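Local coordinates for peroxiredoxin PRX1, mitochondrial (Saccharomyces cerevisiae, PDB 5YKJ), which reduces hydroperoxides in mitochondria as a 1-Cys thiol peroxidase, its oxidised cysteine being resolved through the glutathione and thioredoxin systems, at residues K138-F143 with Q164-E169; I160-L165 with V171-N176; E77-D82 with F94-D99. One frame throughout, in Å; residues are numbered along the deposited sequence.

Contact 1: residues K138-F143 with Q164-E169; sequences KIRLIF and QLTDKE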
# COMPACT_ATOMS: atom_id res chain seq x y z
N LYS A 138 -3.19 -9.29 -6.20
CA LYS A 138 -3.04 -8.42 -7.33
C LYS A 138 -2.65 -7.05 -6.86
O LYS A 138 -3.15 -6.59 -5.97
CB LYS A 138 -4.35 -8.24 -8.12
CG LYS A 138 -4.91 -9.53 -8.62
CD LYS A 138 -3.95 -10.07 -9.62
CE LYS A 138 -4.34 -11.47 -10.02
NZ LYS A 138 -4.55 -11.56 -11.45
N ILE A 139 -1.71 -6.43 -7.57
CA ILE A 139 -1.33 -5.07 -7.30
C ILE A 139 -2.45 -4.21 -7.89
O ILE A 139 -2.77 -4.29 -9.01
CB ILE A 139 0.02 -4.71 -7.96
CG1 ILE A 139 1.15 -5.54 -7.36
CG2 ILE A 139 0.27 -3.25 -7.74
CD1 ILE A 139 2.45 -5.49 -8.14
N ARG A 140 -3.05 -3.39 -7.05
CA ARG A 140 -4.17 -2.57 -7.43
C ARG A 140 -3.89 -1.09 -7.69
O ARG A 140 -4.58 -0.45 -8.39
CB ARG A 140 -5.32 -2.74 -6.42
CG ARG A 140 -5.75 -4.18 -6.22
CD ARG A 140 -6.48 -4.74 -7.42
NE ARG A 140 -7.70 -4.00 -7.68
CZ ARG A 140 -8.84 -4.28 -7.10
NH1 ARG A 140 -8.94 -5.30 -6.30
NH2 ARG A 140 -9.89 -3.54 -7.34
N LEU A 141 -2.85 -0.62 -7.04
CA LEU A 141 -2.49 0.77 -7.08
C LEU A 141 -1.04 0.91 -6.64
O LEU A 141 -0.65 0.24 -5.79
CB LEU A 141 -3.40 1.56 -6.10
CG LEU A 141 -3.38 3.08 -6.05
CD1 LEU A 141 -4.75 3.68 -5.69
CD2 LEU A 141 -2.39 3.58 -5.01
N ILE A 142 -0.33 1.82 -7.29
CA ILE A 142 1.05 2.10 -7.00
C ILE A 142 1.31 3.59 -6.95
O ILE A 142 0.75 4.30 -7.67
CB ILE A 142 1.97 1.49 -8.11
CG1 ILE A 142 1.70 0.02 -8.31
CG2 ILE A 142 3.45 1.63 -7.79
CD1 ILE A 142 2.48 -0.56 -9.45
N PHE A 143 2.16 3.99 -6.03
CA PHE A 143 2.59 5.34 -6.03
C PHE A 143 4.02 5.47 -5.53
O PHE A 143 4.42 4.78 -4.65
CB PHE A 143 1.60 6.27 -5.37
CG PHE A 143 1.43 6.11 -3.91
CD1 PHE A 143 2.22 6.82 -3.05
CD2 PHE A 143 0.45 5.31 -3.40
CE1 PHE A 143 2.07 6.71 -1.73
CE2 PHE A 143 0.29 5.20 -2.06
CZ PHE A 143 1.09 5.91 -1.22
N GLN A 164 -11.95 -1.09 -2.06
CA GLN A 164 -12.79 -2.07 -1.42
C GLN A 164 -14.24 -1.89 -1.80
O GLN A 164 -14.92 -2.84 -1.98
CB GLN A 164 -12.60 -2.09 0.09
CG GLN A 164 -11.19 -2.52 0.49
CD GLN A 164 -10.97 -2.59 1.99
OE1 GLN A 164 -11.63 -1.96 2.75
NE2 GLN A 164 -10.02 -3.35 2.37
N LEU A 165 -14.66 -0.66 -1.85
CA LEU A 165 -16.03 -0.35 -2.22
C LEU A 165 -16.34 -0.75 -3.67
O LEU A 165 -17.35 -1.32 -3.96
CB LEU A 165 -16.36 1.12 -2.00
CG LEU A 165 -17.84 1.45 -2.32
CD1 LEU A 165 -18.76 0.72 -1.36
CD2 LEU A 165 -18.01 2.93 -2.27
N THR A 166 -15.41 -0.44 -4.55
CA THR A 166 -15.60 -0.81 -5.92
C THR A 166 -15.71 -2.33 -6.10
O THR A 166 -16.49 -2.77 -6.87
CB THR A 166 -14.52 -0.24 -6.89
OG1 THR A 166 -13.26 -0.75 -6.58
CG2 THR A 166 -14.48 1.16 -6.83
N ASP A 167 -14.88 -3.09 -5.41
CA ASP A 167 -14.94 -4.52 -5.45
C ASP A 167 -16.23 -5.06 -4.85
O ASP A 167 -16.76 -6.00 -5.32
CB ASP A 167 -13.78 -5.16 -4.70
CG ASP A 167 -12.45 -5.07 -5.46
OD1 ASP A 167 -12.45 -4.54 -6.53
OD2 ASP A 167 -11.47 -5.52 -4.93
N LYS A 168 -16.62 -4.46 -3.76
CA LYS A 168 -17.82 -4.92 -3.10
C LYS A 168 -19.14 -4.67 -3.80
O LYS A 168 -19.97 -5.51 -3.84
CB LYS A 168 -17.89 -4.34 -1.72
CG LYS A 168 -19.07 -4.80 -0.93
CD LYS A 168 -19.41 -3.71 0.04
CE LYS A 168 -19.09 -4.12 1.44
NZ LYS A 168 -19.53 -5.50 1.65
N GLU A 169 -19.30 -3.46 -4.29
CA GLU A 169 -20.53 -3.02 -4.91
C GLU A 169 -20.56 -2.87 -6.43
O GLU A 169 -21.59 -2.67 -6.97
CB GLU A 169 -20.93 -1.71 -4.25
CG GLU A 169 -21.26 -1.87 -2.79
CD GLU A 169 -21.78 -0.63 -2.07
OE1 GLU A 169 -22.20 0.35 -2.67
OE2 GLU A 169 -21.78 -0.66 -0.85

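Contact 2: residues I160-L165 with V171-N176; sequences IDALQL and VVTPIN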
# COMPACT_ATOMS: atom_id res chain seq x y z
N ILE A 160 -7.90 2.92 -0.34
CA ILE A 160 -8.23 1.60 0.11
C ILE A 160 -9.77 1.51 0.20
O ILE A 160 -10.36 0.56 -0.21
CB ILE A 160 -7.60 1.24 1.48
CG1 ILE A 160 -6.12 0.93 1.32
CG2 ILE A 160 -8.25 -0.01 2.06
CD1 ILE A 160 -5.36 1.06 2.62
N ASP A 161 -10.36 2.56 0.74
CA ASP A 161 -11.80 2.56 0.87
C ASP A 161 -12.50 2.51 -0.50
O ASP A 161 -13.43 1.83 -0.68
CB ASP A 161 -12.26 3.77 1.67
CG ASP A 161 -12.00 3.62 3.17
OD1 ASP A 161 -11.81 2.56 3.61
OD2 ASP A 161 -11.99 4.60 3.83
N ALA A 162 -11.99 3.27 -1.43
CA ALA A 162 -12.51 3.26 -2.76
C ALA A 162 -12.34 1.90 -3.42
O ALA A 162 -13.20 1.44 -4.04
CB ALA A 162 -11.84 4.34 -3.59
N LEU A 163 -11.17 1.30 -3.29
CA LEU A 163 -10.95 0.01 -3.92
C LEU A 163 -11.82 -1.08 -3.37
O LEU A 163 -12.31 -1.89 -4.10
CB LEU A 163 -9.48 -0.42 -3.77
CG LEU A 163 -8.46 0.31 -4.63
CD1 LEU A 163 -7.08 0.12 -4.03
CD2 LEU A 163 -8.52 -0.23 -6.04
N GLN A 164 -11.95 -1.09 -2.06
CA GLN A 164 -12.79 -2.07 -1.42
C GLN A 164 -14.24 -1.89 -1.80
O GLN A 164 -14.92 -2.84 -1.98
CB GLN A 164 -12.60 -2.09 0.09
CG GLN A 164 -11.19 -2.52 0.49
CD GLN A 164 -10.97 -2.59 1.99
OE1 GLN A 164 -11.63 -1.96 2.75
NE2 GLN A 164 -10.02 -3.35 2.37
N LEU A 165 -14.66 -0.66 -1.85
CA LEU A 165 -16.03 -0.35 -2.22
C LEU A 165 -16.34 -0.75 -3.67
O LEU A 165 -17.35 -1.32 -3.96
CB LEU A 165 -16.36 1.12 -2.00
CG LEU A 165 -17.84 1.45 -2.32
CD1 LEU A 165 -18.76 0.72 -1.36
CD2 LEU A 165 -18.01 2.93 -2.27
N VAL A 171 -18.99 -0.55 -8.35
CA VAL A 171 -19.11 0.85 -8.63
C VAL A 171 -17.70 1.41 -8.84
O VAL A 171 -16.77 0.72 -8.65
CB VAL A 171 -19.80 1.65 -7.54
CG1 VAL A 171 -21.22 1.16 -7.37
CG2 VAL A 171 -19.07 1.54 -6.21
N VAL A 172 -17.65 2.64 -9.27
CA VAL A 172 -16.41 3.37 -9.51
C VAL A 172 -16.48 4.72 -8.80
O VAL A 172 -17.53 5.20 -8.57
CB VAL A 172 -15.94 3.50 -10.99
CG1 VAL A 172 -15.58 2.19 -11.62
CG2 VAL A 172 -16.76 4.45 -11.83
N THR A 173 -15.33 5.29 -8.45
CA THR A 173 -15.34 6.50 -7.69
C THR A 173 -14.71 7.67 -8.44
O THR A 173 -13.80 7.58 -9.10
CB THR A 173 -14.63 6.36 -6.31
OG1 THR A 173 -13.29 6.00 -6.51
CG2 THR A 173 -15.32 5.39 -5.39
N PRO A 174 -15.39 8.83 -8.31
CA PRO A 174 -14.94 10.02 -9.01
C PRO A 174 -13.77 10.69 -8.32
O PRO A 174 -13.43 10.37 -7.25
CB PRO A 174 -16.12 10.95 -8.94
CG PRO A 174 -16.76 10.62 -7.66
CD PRO A 174 -16.62 9.13 -7.54
N ILE A 175 -13.25 11.68 -9.00
CA ILE A 175 -12.19 12.45 -8.45
C ILE A 175 -12.63 13.00 -7.09
O ILE A 175 -13.72 13.39 -6.89
CB ILE A 175 -11.89 13.65 -9.39
CG1 ILE A 175 -10.65 14.42 -8.97
CG2 ILE A 175 -13.07 14.60 -9.41
CD1 ILE A 175 -9.39 13.82 -9.53
N ASN A 176 -11.70 12.95 -6.16
CA ASN A 176 -11.86 13.50 -4.85
C ASN A 176 -12.93 12.85 -3.98
O ASN A 176 -13.32 13.42 -3.03
CB ASN A 176 -12.14 14.96 -5.03
CG ASN A 176 -10.94 15.74 -5.52
OD1 ASN A 176 -9.84 15.33 -5.41
ND2 ASN A 176 -11.22 16.88 -6.10

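Contact 3: residues E77-D82 with F94-D99; sequences EKWIQD and FPIIGD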
# COMPACT_ATOMS: atom_id res chain seq x y z
N GLU A 77 15.63 -3.19 13.68
CA GLU A 77 15.21 -3.27 15.06
C GLU A 77 15.55 -2.00 15.85
O GLU A 77 14.72 -1.52 16.56
CB GLU A 77 15.80 -4.51 15.71
CG GLU A 77 15.01 -5.77 15.38
CD GLU A 77 15.72 -7.07 15.70
OE1 GLU A 77 16.88 -7.08 15.96
OE2 GLU A 77 15.08 -8.10 15.57
N LYS A 78 16.75 -1.48 15.66
CA LYS A 78 17.15 -0.25 16.30
C LYS A 78 16.31 0.93 15.80
O LYS A 78 15.93 1.76 16.54
CB LYS A 78 18.62 0.08 16.02
CG LYS A 78 19.62 -0.93 16.51
CD LYS A 78 21.06 -0.63 16.02
CE LYS A 78 21.23 -0.46 14.49
NZ LYS A 78 22.44 -1.07 13.80
N TRP A 79 16.03 0.93 14.50
CA TRP A 79 15.21 1.98 13.90
C TRP A 79 13.81 1.95 14.52
O TRP A 79 13.29 2.94 14.84
CB TRP A 79 15.16 1.77 12.38
CG TRP A 79 14.55 2.89 11.58
CD1 TRP A 79 14.55 4.19 11.90
CD2 TRP A 79 13.88 2.79 10.34
NE1 TRP A 79 13.91 4.91 10.96
CE2 TRP A 79 13.47 4.06 10.00
CE3 TRP A 79 13.54 1.74 9.53
CZ2 TRP A 79 12.77 4.32 8.85
CZ3 TRP A 79 12.85 2.00 8.37
CH2 TRP A 79 12.47 3.28 8.05
N ILE A 80 13.27 0.76 14.69
CA ILE A 80 11.94 0.66 15.29
C ILE A 80 11.90 1.23 16.72
O ILE A 80 10.93 1.72 17.10
CB ILE A 80 11.38 -0.77 15.22
CG1 ILE A 80 10.79 -1.01 13.84
CG2 ILE A 80 10.31 -1.07 16.25
CD1 ILE A 80 10.37 -2.44 13.72
N GLN A 81 12.99 1.09 17.44
CA GLN A 81 13.05 1.65 18.78
C GLN A 81 12.94 3.17 18.70
O GLN A 81 12.26 3.75 19.48
CB GLN A 81 14.29 1.18 19.55
CG GLN A 81 14.34 -0.31 19.78
CD GLN A 81 15.61 -0.81 20.44
OE1 GLN A 81 16.18 -0.16 21.21
NE2 GLN A 81 16.02 -1.98 20.08
N ASP A 82 13.61 3.78 17.75
CA ASP A 82 13.51 5.21 17.59
C ASP A 82 12.09 5.62 17.18
O ASP A 82 11.55 6.53 17.67
CB ASP A 82 14.48 5.67 16.50
CG ASP A 82 15.88 5.93 17.00
OD1 ASP A 82 16.15 5.64 18.14
OD2 ASP A 82 16.62 6.46 16.20
N PHE A 94 3.76 -4.24 12.66
CA PHE A 94 3.97 -4.81 11.37
C PHE A 94 5.46 -4.97 11.17
O PHE A 94 6.24 -4.40 11.79
CB PHE A 94 3.35 -3.94 10.26
CG PHE A 94 3.72 -2.49 10.35
CD1 PHE A 94 4.94 -2.06 9.92
CD2 PHE A 94 2.85 -1.55 10.84
CE1 PHE A 94 5.29 -0.75 10.01
CE2 PHE A 94 3.18 -0.22 10.87
CZ PHE A 94 4.42 0.18 10.49
N PRO A 95 5.77 -5.86 10.25
CA PRO A 95 7.16 -6.12 9.94
C PRO A 95 7.81 -5.09 9.04
O PRO A 95 7.16 -4.45 8.31
CB PRO A 95 7.13 -7.42 9.14
CG PRO A 95 5.73 -7.84 9.02
CD PRO A 95 4.90 -6.70 9.40
N ILE A 96 9.12 -5.04 9.16
CA ILE A 96 9.94 -4.29 8.26
C ILE A 96 10.91 -5.34 7.69
O ILE A 96 11.56 -5.98 8.42
CB ILE A 96 10.72 -3.12 8.88
CG1 ILE A 96 9.76 -2.22 9.66
CG2 ILE A 96 11.39 -2.32 7.78
CD1 ILE A 96 10.38 -0.97 10.18
N ILE A 97 10.94 -5.47 6.36
CA ILE A 97 11.78 -6.42 5.70
C ILE A 97 13.25 -5.98 5.63
O ILE A 97 13.53 -4.92 5.24
CB ILE A 97 11.27 -6.63 4.25
CG1 ILE A 97 9.84 -7.20 4.23
CG2 ILE A 97 12.25 -7.46 3.43
CD1 ILE A 97 9.07 -6.88 2.95
N GLY A 98 14.14 -6.86 6.03
CA GLY A 98 15.55 -6.57 5.94
C GLY A 98 16.08 -6.97 4.58
O GLY A 98 16.48 -8.05 4.36
N ASP A 99 16.06 -6.05 3.67
CA ASP A 99 16.49 -6.27 2.31
C ASP A 99 17.90 -5.76 2.10
O ASP A 99 18.16 -4.92 1.32
CB ASP A 99 15.50 -5.56 1.39
CG ASP A 99 15.54 -6.08 -0.04
OD1 ASP A 99 15.86 -7.20 -0.21
OD2 ASP A 99 15.22 -5.32 -0.92

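Contact 1: residues K138-F143 with Q164-E169
Arg140 turns its CG anti to its own carbonyl carbon (chi1 -55°), and further bends at chi2 and chi3 fold the chain before the guanidinium reaches Asp167. The aspartate likewise turns its CG anti to its carbonyl carbon, which sends its carboxylate off the helix to meet the arginine from the opposite direction. The two flat groups are nearly coplanar, 26° apart, and form an end-on, two-pronged salt bridge. Arg140 NH1 donates to Asp167 OD2 at 2.9 Å, and the hydrogen bond is nearly straight at 168°. The second prong runs from Arg140 NH2 to Asp167 OD1, also at 2.9 Å. OD2 accepts through its syn lone pair; OD1 is met on its syn side but from somewhat out of the carboxylate plane. With a separate nitrogen for each oxygen, the two bonds hold the carboxylate close to the guanidinium plane.

The contact lies at the surface of the thioredoxin-like fold of the AhpC/TSA family, where it ties strand 139-144, outermost of the sheet within this chain, to the last turn of helix 153-169. Arginine suits this place because its long, branched end can span backbones whose nearest CA atoms, those of Arg140 and Gln164, are still 10.5 Å apart. NH1 also forms a salt bridge with Asp134, so two carboxylates share the guanidinium and probably favour its positive charge. Thr166 sits farther off, its OG1 4.4 Å from Arg140 NH2; that hydroxyl hydrogen-bonds to the carbonyl of Leu163 within its own helix. Trp30 of strand 30-36 touches the side chains of both Arg140 and Asp167.

Contact 2: residues I160-L165 with V171-N176
Apolar packing joins Leu165 to Val171, where the chain doubles back after the helix. Leu165 has CG anti to its backbone N (chi1 -177°), which carries the branch point to 4.1 Å from Val171 CG2, and the two side chains cross obliquely. The same valine methyl lies 4.0 Å from Leu165 O, so it packs against both the backbone and the side chain of one residue. A compact, beta-branched valine suits this buried position beside the helix.

The second kind of contact sets a methyl against a mixed polar and apolar group. Ala162 CB points at Thr173 and lies 3.7 Å from its OG1 and 4.1 Å from its CG2, meeting both branches. Alanine's small side chain lets the loop come close to the helix, the CA atoms of Ala162 and Thr173 being 6.5 Å apart. No hydrogen bond crosses between the two segments; they are held by van der Waals packing alone.

Trp177 touches Ala162 and Leu165, and Val183 of strand 183-184 touches Leu165 and Val171. The loop is thus laid back along helix 153-169 on its way to the small C-terminal antiparallel sheet, while Ile160 and Leu163 of the helix pack on strand 30-36.

Contact 3: residues E77-D82 with F94-D99
The indole of Trp79 meets Ile96 obliquely, with CD1 of the isoleucine 4.2 Å from CE3 on the six-membered ring. Beyond the two segments, the ring of Phe40 meets the indole with the planes at about 50°, and Val48 of helix 46-53 also touches it. The indole N-H is satisfied as well: Trp79 NE1 hydrogen-bonds to Thr45 OG1, which helps to fix the rotation of the indole while its benzenoid part remains in the apolar core. Thr45 directly follows Cys44, seen here as S-hydroxycysteine, so the indole is bonded to the residue next in sequence to the oxidised cysteine. Tryptophan serves both needs, offering a broad hydrocarbon surface and one N-H.

Alongside, Ile80 and Ile96 reach toward each other tip to tip. Each has CG1 anti to its own carbonyl carbon (chi1 -81° in Ile80), and an extended chi2 carries CD1 outward from either side. The closest approach is 3.7 Å, between Ile80 CG1 and Ile96 CD1; the two CD1 methyls of Ile80 and Ile96 are 3.8 Å apart. Ile96 CD1 is therefore shared by the aliphatic chain of Ile80 and the indole of Trp79. Isoleucine fits the strand through its beta branching, and its longer arm spans the gap to the helix.

Strand 63-69, helix 73-87 and strand 96-98 make a beta-alpha-beta crossover, and helix-to-strand packing of this sort is characteristic of that unit in the thioredoxin-like fold of peroxiredoxins.

In the fold
Contacts 1 and 3 reach the same five-stranded sheet at its two outermost strands within this chain, with centres 27 Å apart on opposite sides of the chain's centre. Contact 3 is buried and wholly apolar across its segments, as befits a helix packed on a strand, whereas contact 1 lies at the surface and depends on paired charges. Contact 2 is partly buried and relies on van der Waals packing of aliphatic groups and a threonine. It shares helix 153-169, including Gln164 and Leu165, with contact 1; their centres are 8 Å apart, and they touch through Thr166 and Val171. One helix end is thereby held to the sheet by contact 1 and to the C-terminal loop by contact 2.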